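Local coordinates for putative uncharacterized protein (Ustilago maydis, PDB 4GNX) that probably serves as the smallest, OB-fold subunit of the replication protein A trimer, the complex that binds single-stranded DNA, at residues Pro4-Asn9 with Gly14-Gln19; Thr39-Asn44 with Leu95-Val100. All blocks are in the same frame, centred on the assembly; numbering follows the deposited sequence.

Contact 1: residues Pro4-Asn9 with Gly14-Gln19; sequences PTPLIN and GQYVGQ
Tyr16 turns its CG away from its own carbonyl carbon and beside its backbone N (chi1 -59°), and chi2 near 92° sets the ring across that bond, so that the phenol reaches out to Pro6 and Ile8. On Ile8, chi1 of 75° places CG1 between N and the carbonyl carbon and leaves CG2, the branch that does the touching, beside the backbone N. The proline ring comes at the tyrosine from the opposite direction and lies along the outer half of its CE2 side. Pro6 CG is 3.3 Å from Tyr16 CE2, and Pro6 CB 3.6 Å from Tyr16 OH. Ile8 slides past the tyrosine and meets its CE1 side from the same side of the ring plane as Pro6, Ile8 CG2 being 3.8 Å from Tyr16 CE1. Both approaches are oblique to the aromatic plane, and no hydrogen bond crosses the contact: one phenol bridges two apolar residues set two positions apart along an extended backbone. The root of the tyrosine lies in a type II turn from Tyr16 to Gln19, closed by Gln19 N to Tyr16 O at 2.9 Å, with Gly18 taking the positive phi. Leu7, between the two contacting residues, points away and packs on Val99 and Val100 of helix 93-104. Backbone bonds from Pro6 and Ile8 to Arg22 join the short strand 7-8 to strand 20-31, in parallel, while Gly18 and Gln19 bond to Val67 of strand 60-68. Tyr16 also packs on Val21, which brings the loop after strand 7-8 against the start of strand 20-31.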
ATOM      1  N   PRO A   4       3.660  14.803 -24.693  1.00 46.52           N
ATOM      2  CA  PRO A   4       2.987  14.544 -23.439  1.00 42.36           C
ATOM      3  C   PRO A   4       1.917  15.589 -23.195  1.00 40.18           C
ATOM      4  O   PRO A   4       2.084  16.738 -23.589  1.00 40.28           O
ATOM      5  CB  PRO A   4       4.115  14.672 -22.417  1.00 41.78           C
ATOM      6  CG  PRO A   4       5.307  14.158 -23.160  1.00 45.31           C
ATOM      7  CD  PRO A   4       5.121  14.624 -24.583  1.00 48.35           C
ATOM      8  N   THR A   5       0.819  15.163 -22.572  1.00 38.23           N
ATOM      9  CA  THR A   5      -0.249  16.053 -22.170  1.00 36.60           C
ATOM     10  C   THR A   5      -0.364  16.099 -20.642  1.00 34.63           C
ATOM     11  O   THR A   5      -1.074  15.291 -20.061  1.00 35.82           O
ATOM     12  CB  THR A   5      -1.567  15.623 -22.836  1.00 37.69           C
ATOM     13  OG1 THR A   5      -1.501  15.966 -24.217  1.00 40.34           O
ATOM     14  CG2 THR A   5      -2.756  16.354 -22.247  1.00 37.23           C
ATOM     15  N   PRO A   6       0.333  17.052 -19.983  1.00 33.87           N
ATOM     16  CA  PRO A   6       0.294  17.182 -18.521  1.00 32.00           C
ATOM     17  C   PRO A   6      -1.099  17.051 -17.897  1.00 30.98           C
ATOM     18  O   PRO A   6      -2.076  17.597 -18.430  1.00 32.11           O
ATOM     19  CB  PRO A   6       0.850  18.607 -18.271  1.00 32.05           C
ATOM     20  CG  PRO A   6       0.933  19.250 -19.606  1.00 33.30           C
ATOM     21  CD  PRO A   6       1.135  18.131 -20.582  1.00 34.57           C
ATOM     22  N   LEU A   7      -1.168  16.345 -16.768  1.00 30.38           N
ATOM     23  CA  LEU A   7      -2.370  16.300 -15.921  1.00 29.93           C
ATOM     24  C   LEU A   7      -2.251  17.452 -14.991  1.00 32.80           C
ATOM     25  O   LEU A   7      -1.338  17.481 -14.166  1.00 36.05           O
ATOM     26  CB  LEU A   7      -2.394  15.025 -15.082  1.00 27.88           C
ATOM     27  CG  LEU A   7      -3.714  14.606 -14.460  1.00 26.88           C
ATOM     28  CD1 LEU A   7      -4.774  14.319 -15.523  1.00 26.38           C
ATOM     29  CD2 LEU A   7      -3.487  13.400 -13.567  1.00 25.87           C
ATOM     30  N   ILE A   8      -3.149  18.417 -15.100  1.00 34.23           N
ATOM     31  CA  ILE A   8      -2.960  19.628 -14.323  1.00 36.10           C
ATOM     32  C   ILE A   8      -4.190  20.010 -13.498  1.00 38.30           C
ATOM     33  O   ILE A   8      -5.274  19.454 -13.685  1.00 40.60           O
ATOM     34  CB  ILE A   8      -2.437  20.800 -15.211  1.00 36.55           C
ATOM     35  CG1 ILE A   8      -3.551  21.365 -16.082  1.00 36.29           C
ATOM     36  CG2 ILE A   8      -1.237  20.358 -16.048  1.00 34.68           C
ATOM     37  CD1 ILE A   8      -3.432  22.850 -16.286  1.00 39.82           C
ATOM     38  N   ASN A   9      -3.986  20.914 -12.548  1.00 39.62           N
ATOM     39  CA  ASN A   9      -5.074  21.534 -11.844  1.00 40.25           C
ATOM     40  C   ASN A   9      -5.165  22.991 -12.299  1.00 42.07           C
ATOM     41  O   ASN A   9      -4.417  23.406 -13.192  1.00 41.92           O
ATOM     42  CB  ASN A   9      -4.907  21.371 -10.326  1.00 42.88           C
ATOM     43  CG  ASN A   9      -3.583  21.926  -9.785  1.00 45.71           C
ATOM     44  OD1 ASN A   9      -3.008  21.345  -8.867  1.00 45.55           O
ATOM     45  ND2 ASN A   9      -3.128  23.071 -10.304  1.00 46.90           N
ATOM     46  N   GLY A  14      -1.513  28.841 -16.043  1.00 46.77           N
ATOM     47  CA  GLY A  14      -0.513  29.820 -16.461  1.00 49.14           C
ATOM     48  C   GLY A  14       0.718  29.233 -17.133  1.00 48.60           C
ATOM     49  O   GLY A  14       1.264  29.831 -18.060  1.00 51.72           O
ATOM     50  N   GLN A  15       1.141  28.051 -16.690  1.00 45.20           N
ATOM     51  CA  GLN A  15       2.346  27.406 -17.229  1.00 44.82           C
ATOM     52  C   GLN A  15       2.153  26.740 -18.594  1.00 41.68           C
ATOM     53  O   GLN A  15       3.109  26.205 -19.173  1.00 41.69           O
ATOM     54  CB  GLN A  15       2.884  26.357 -16.255  1.00 44.80           C
ATOM     55  CG  GLN A  15       3.055  26.829 -14.822  1.00 49.03           C
ATOM     56  CD  GLN A  15       3.145  25.668 -13.837  1.00 49.16           C
ATOM     57  OE1 GLN A  15       3.860  24.687 -14.068  1.00 48.73           O
ATOM     58  NE2 GLN A  15       2.416  25.775 -12.725  1.00 50.65           N
ATOM     59  N   TYR A  16       0.920  26.727 -19.092  1.00 38.84           N
ATOM     60  CA  TYR A  16       0.654  26.074 -20.367  1.00 36.88           C
ATOM     61  C   TYR A  16      -0.179  26.915 -21.346  1.00 38.20           C
ATOM     62  O   TYR A  16      -0.962  26.386 -22.119  1.00 37.61           O
ATOM     63  CB  TYR A  16       0.035  24.685 -20.159  1.00 32.72           C
ATOM     64  CG  TYR A  16       0.891  23.724 -19.344  1.00 31.23           C
ATOM     65  CD1 TYR A  16       0.743  23.632 -17.965  1.00 30.36           C
ATOM     66  CD2 TYR A  16       1.835  22.904 -19.958  1.00 30.89           C
ATOM     67  CE1 TYR A  16       1.522  22.769 -17.221  1.00 29.37           C
ATOM     68  CE2 TYR A  16       2.614  22.038 -19.230  1.00 29.77           C
ATOM     69  CZ  TYR A  16       2.449  21.972 -17.865  1.00 29.26           C
ATOM     70  OH  TYR A  16       3.217  21.095 -17.127  1.00 28.86           O
ATOM     71  N   VAL A  17      -0.013  28.222 -21.347  1.00 40.69           N
ATOM     72  CA  VAL A  17      -0.762  28.980 -22.326  1.00 42.90           C
ATOM     73  C   VAL A  17      -0.407  28.510 -23.747  1.00 44.04           C
ATOM     74  O   VAL A  17       0.772  28.372 -24.100  1.00 45.62           O
ATOM     75  CB  VAL A  17      -0.596  30.496 -22.134  1.00 46.57           C
ATOM     76  CG1 VAL A  17      -1.289  31.237 -23.248  1.00 49.35           C
ATOM     77  CG2 VAL A  17      -1.176  30.910 -20.792  1.00 45.63           C
ATOM     78  N   GLY A  18      -1.441  28.213 -24.529  1.00 43.54           N
ATOM     79  CA  GLY A  18      -1.283  27.717 -25.891  1.00 45.41           C
ATOM     80  C   GLY A  18      -0.967  26.234 -26.017  1.00 43.81           C
ATOM     81  O   GLY A  18      -0.682  25.746 -27.105  1.00 45.84           O
ATOM     82  N   GLN A  19      -1.018  25.506 -24.916  1.00 40.87           N
ATOM     83  CA  GLN A  19      -0.661  24.097 -24.941  1.00 39.85           C
ATOM     84  C   GLN A  19      -1.835  23.218 -24.567  1.00 36.81           C
ATOM     85  O   GLN A  19      -2.786  23.657 -23.914  1.00 35.74           O
ATOM     86  CB  GLN A  19       0.489  23.810 -23.992  1.00 40.48           C
ATOM     87  CG  GLN A  19       1.707  24.679 -24.181  1.00 44.53           C
ATOM     88  CD  GLN A  19       2.708  24.014 -25.074  1.00 48.52           C
ATOM     89  OE1 GLN A  19       2.647  24.139 -26.309  1.00 53.15           O
ATOM     90  NE2 GLN A  19       3.652  23.303 -24.461  1.00 47.97           N
TER

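Contact 2: residues Thr39-Asn44 with Leu95-Val100; sequences TSDLGN and LVENVV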
ATOM      1  N   THR A  39     -11.812  21.758  -9.848  1.00 45.52           N
ATOM      2  CA  THR A  39     -10.602  20.951  -9.904  1.00 44.95           C
ATOM      3  C   THR A  39     -10.182  20.431  -8.529  1.00 47.25           C
ATOM      4  O   THR A  39     -10.603  20.980  -7.519  1.00 50.51           O
ATOM      5  CB  THR A  39      -9.420  21.749 -10.475  1.00 43.90           C
ATOM      6  OG1 THR A  39      -9.880  22.619 -11.491  1.00 43.51           O
ATOM      7  CG2 THR A  39      -8.484  20.810 -11.140  1.00 46.46           C
ATOM      8  N   SER A  40      -9.348  19.382  -8.511  1.00 45.53           N
ATOM      9  CA  SER A  40      -8.684  18.888  -7.303  1.00 47.68           C
ATOM     10  C   SER A  40      -8.027  20.019  -6.540  1.00 51.63           C
ATOM     11  O   SER A  40      -7.916  19.992  -5.321  1.00 55.86           O
ATOM     12  CB  SER A  40      -7.621  17.864  -7.682  1.00 46.09           C
ATOM     13  OG  SER A  40      -6.662  18.414  -8.569  1.00 45.05           O
ATOM     14  N   ASP A  41      -7.580  21.002  -7.305  1.00 52.63           N
ATOM     15  CA  ASP A  41      -7.038  22.258  -6.843  1.00 55.81           C
ATOM     16  C   ASP A  41      -7.991  23.020  -5.930  1.00 57.64           C
ATOM     17  O   ASP A  41      -7.565  23.892  -5.174  1.00 61.78           O
ATOM     18  CB  ASP A  41      -6.817  23.108  -8.090  1.00 60.28           C
ATOM     19  CG  ASP A  41      -5.645  24.036  -7.960  1.00 68.14           C
ATOM     20  OD1 ASP A  41      -5.766  25.196  -8.393  1.00 78.71           O
ATOM     21  OD2 ASP A  41      -4.600  23.619  -7.430  1.00 69.61           O
ATOM     22  N   LEU A  42      -9.277  22.689  -6.023  1.00 55.80           N
ATOM     23  CA  LEU A  42     -10.398  23.463  -5.457  1.00 58.03           C
ATOM     24  C   LEU A  42     -10.740  24.715  -6.232  1.00 57.96           C
ATOM     25  O   LEU A  42     -11.664  25.437  -5.869  1.00 60.44           O
ATOM     26  CB  LEU A  42     -10.212  23.799  -3.985  1.00 62.59           C
ATOM     27  CG  LEU A  42     -10.494  22.640  -3.033  1.00 64.77           C
ATOM     28  CD1 LEU A  42     -10.597  23.166  -1.611  1.00 70.27           C
ATOM     29  CD2 LEU A  42     -11.750  21.872  -3.430  1.00 63.95           C
ATOM     30  N   GLY A  43     -10.010  24.955  -7.314  1.00 55.23           N
ATOM     31  CA  GLY A  43     -10.292  26.085  -8.189  1.00 54.95           C
ATOM     32  C   GLY A  43     -11.182  25.744  -9.365  1.00 51.50           C
ATOM     33  O   GLY A  43     -11.188  24.629  -9.837  1.00 47.77           O
ATOM     34  N   ASN A  44     -11.936  26.728  -9.836  1.00 54.92           N
ATOM     35  CA  ASN A  44     -12.895  26.522 -10.912  1.00 53.68           C
ATOM     36  C   ASN A  44     -12.292  26.934 -12.240  1.00 52.28           C
ATOM     37  O   ASN A  44     -11.343  27.713 -12.258  1.00 52.83           O
ATOM     38  CB  ASN A  44     -14.195  27.268 -10.616  1.00 57.33           C
ATOM     39  CG  ASN A  44     -15.037  26.595  -9.527  1.00 59.76           C
ATOM     40  OD1 ASN A  44     -16.022  27.153  -9.077  1.00 63.63           O
ATOM     41  ND2 ASN A  44     -14.653  25.394  -9.110  1.00 59.58           N
ATOM     42  N   LEU A  95      -7.323  12.197  -4.038  1.00 37.78           N
ATOM     43  CA  LEU A  95      -6.412  11.297  -4.715  1.00 36.44           C
ATOM     44  C   LEU A  95      -5.861  12.007  -5.927  1.00 34.51           C
ATOM     45  O   LEU A  95      -4.650  11.989  -6.163  1.00 34.17           O
ATOM     46  CB  LEU A  95      -7.103  10.002  -5.142  1.00 36.82           C
ATOM     47  CG  LEU A  95      -6.239   8.987  -5.916  1.00 34.71           C
ATOM     48  CD1 LEU A  95      -4.786   8.996  -5.461  1.00 33.82           C
ATOM     49  CD2 LEU A  95      -6.837   7.596  -5.760  1.00 37.11           C
ATOM     50  N   VAL A  96      -6.749  12.649  -6.678  1.00 34.19           N
ATOM     51  CA  VAL A  96      -6.351  13.282  -7.915  1.00 33.51           C
ATOM     52  C   VAL A  96      -5.311  14.379  -7.674  1.00 34.00           C
ATOM     53  O   VAL A  96      -4.346  14.502  -8.452  1.00 32.16           O
ATOM     54  CB  VAL A  96      -7.561  13.839  -8.695  1.00 34.01           C
ATOM     55  CG1 VAL A  96      -7.083  14.655  -9.893  1.00 31.53           C
ATOM     56  CG2 VAL A  96      -8.458  12.695  -9.153  1.00 34.29           C
ATOM     57  N   GLU A  97      -5.488  15.151  -6.599  1.00 36.08           N
ATOM     58  CA  GLU A  97      -4.610  16.277  -6.374  1.00 38.43           C
ATOM     59  C   GLU A  97      -3.196  15.757  -6.215  1.00 37.82           C
ATOM     60  O   GLU A  97      -2.239  16.300  -6.791  1.00 37.69           O
ATOM     61  CB  GLU A  97      -5.055  17.098  -5.172  1.00 44.76           C
ATOM     62  CG  GLU A  97      -4.165  18.300  -4.844  1.00 50.61           C
ATOM     63  CD  GLU A  97      -3.889  19.240  -6.025  1.00 53.59           C
ATOM     64  OE1 GLU A  97      -4.772  19.404  -6.906  1.00 53.88           O
ATOM     65  OE2 GLU A  97      -2.776  19.832  -6.068  1.00 55.22           O
ATOM     66  N   ASN A  98      -3.092  14.651  -5.489  1.00 36.89           N
ATOM     67  CA  ASN A  98      -1.830  14.049  -5.176  1.00 34.76           C
ATOM     68  C   ASN A  98      -1.129  13.470  -6.380  1.00 32.54           C
ATOM     69  O   ASN A  98       0.100  13.554  -6.515  1.00 32.26           O
ATOM     70  CB  ASN A  98      -2.051  12.994  -4.126  1.00 36.05           C
ATOM     71  CG  ASN A  98      -2.121  13.587  -2.740  1.00 39.58           C
ATOM     72  OD1 ASN A  98      -1.115  14.054  -2.208  1.00 41.15           O
ATOM     73  ND2 ASN A  98      -3.308  13.582  -2.145  1.00 41.27           N
ATOM     74  N   VAL A  99      -1.912  12.881  -7.265  1.00 30.77           N
ATOM     75  CA  VAL A  99      -1.365  12.336  -8.470  1.00 29.00           C
ATOM     76  C   VAL A  99      -0.856  13.472  -9.340  1.00 28.69           C
ATOM     77  O   VAL A  99       0.199  13.356  -9.956  1.00 28.15           O
ATOM     78  CB  VAL A  99      -2.426  11.511  -9.170  1.00 29.13           C
ATOM     79  CG1 VAL A  99      -1.962  11.069 -10.561  1.00 27.83           C
ATOM     80  CG2 VAL A  99      -2.748  10.328  -8.280  1.00 30.66           C
ATOM     81  N   VAL A 100      -1.576  14.593  -9.358  1.00 30.13           N
ATOM     82  CA  VAL A 100      -1.101  15.746 -10.125  1.00 30.59           C
ATOM     83  C   VAL A 100       0.274  16.166  -9.625  1.00 33.25           C
ATOM     84  O   VAL A 100       1.240  16.187 -10.396  1.00 35.23           O
ATOM     85  CB  VAL A 100      -2.052  16.935 -10.064  1.00 30.15           C
ATOM     86  CG1 VAL A 100      -1.326  18.212 -10.499  1.00 30.65           C
ATOM     87  CG2 VAL A 100      -3.243  16.657 -10.950  1.00 28.29           C
TER
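Ser40 OG donates a 2.7 Å hydrogen bond to Glu97 OE1, meeting the carboxylate oxygen nearly along its C-O axis. Beneath it the backbones come close, and Ser40 CB rests against the helix surface, 3.7 Å from Glu97 CB and 3.9 Å from Val96 CG1. Glu97 leaves the helix with CG opposite its backbone N (chi1 179°), then bends at chi2 (52°), which folds the carboxylate back over the serine. Asp41 completes this shell: Asp41 OD2 lies 4.3 Å from Glu97 OE1, a proximity of like charges that could raise the proton affinity of either group. The other aspartate oxygen, OD1, is bonded to Ser10 OG, and Asn9 packs against both acids.

Further out, the loop is shaped by a type I turn from Thr39 to Leu42. Gly43 O then accepts two bonds from Thr39, from N and from OG1 (2.9 Å), which arrive from opposite faces of its carbonyl plane and close the base of the connection, consistent with holding Ser40 toward the helix.

The connection is a beta hairpin joining antiparallel strands 34-39 and 44-48, and its turn docks on the side of helix 93-104. Asn98 of that helix bonds to Arg441 of one neighbouring subunit, on which Leu95 also packs, while Leu95, Val96 and Val99 pack on another, consistent with the role of the C-terminal helices in assembling replication protein A.

In the fold
From the N terminus, contact 1 is local: it closes the short connection between residues 4-9 and 14-19, before the long strand 20-31 begins. Contact 2 opens only afterwards, and spans the 50 residues between the hairpin at 39-44 and the C-terminal helix, enclosing strands 44-48, 60-68 and 73-81. The loops therefore follow in series, neither nested nor crossed. Their centres are about 14 Å apart, yet they meet through segment 4-9, which is bonded to the sheet through strand 7-8 and touches helix 93-104 with Leu7 and Asn9. It is a small example of a local contact and a long-range one meeting where a single segment passes by both.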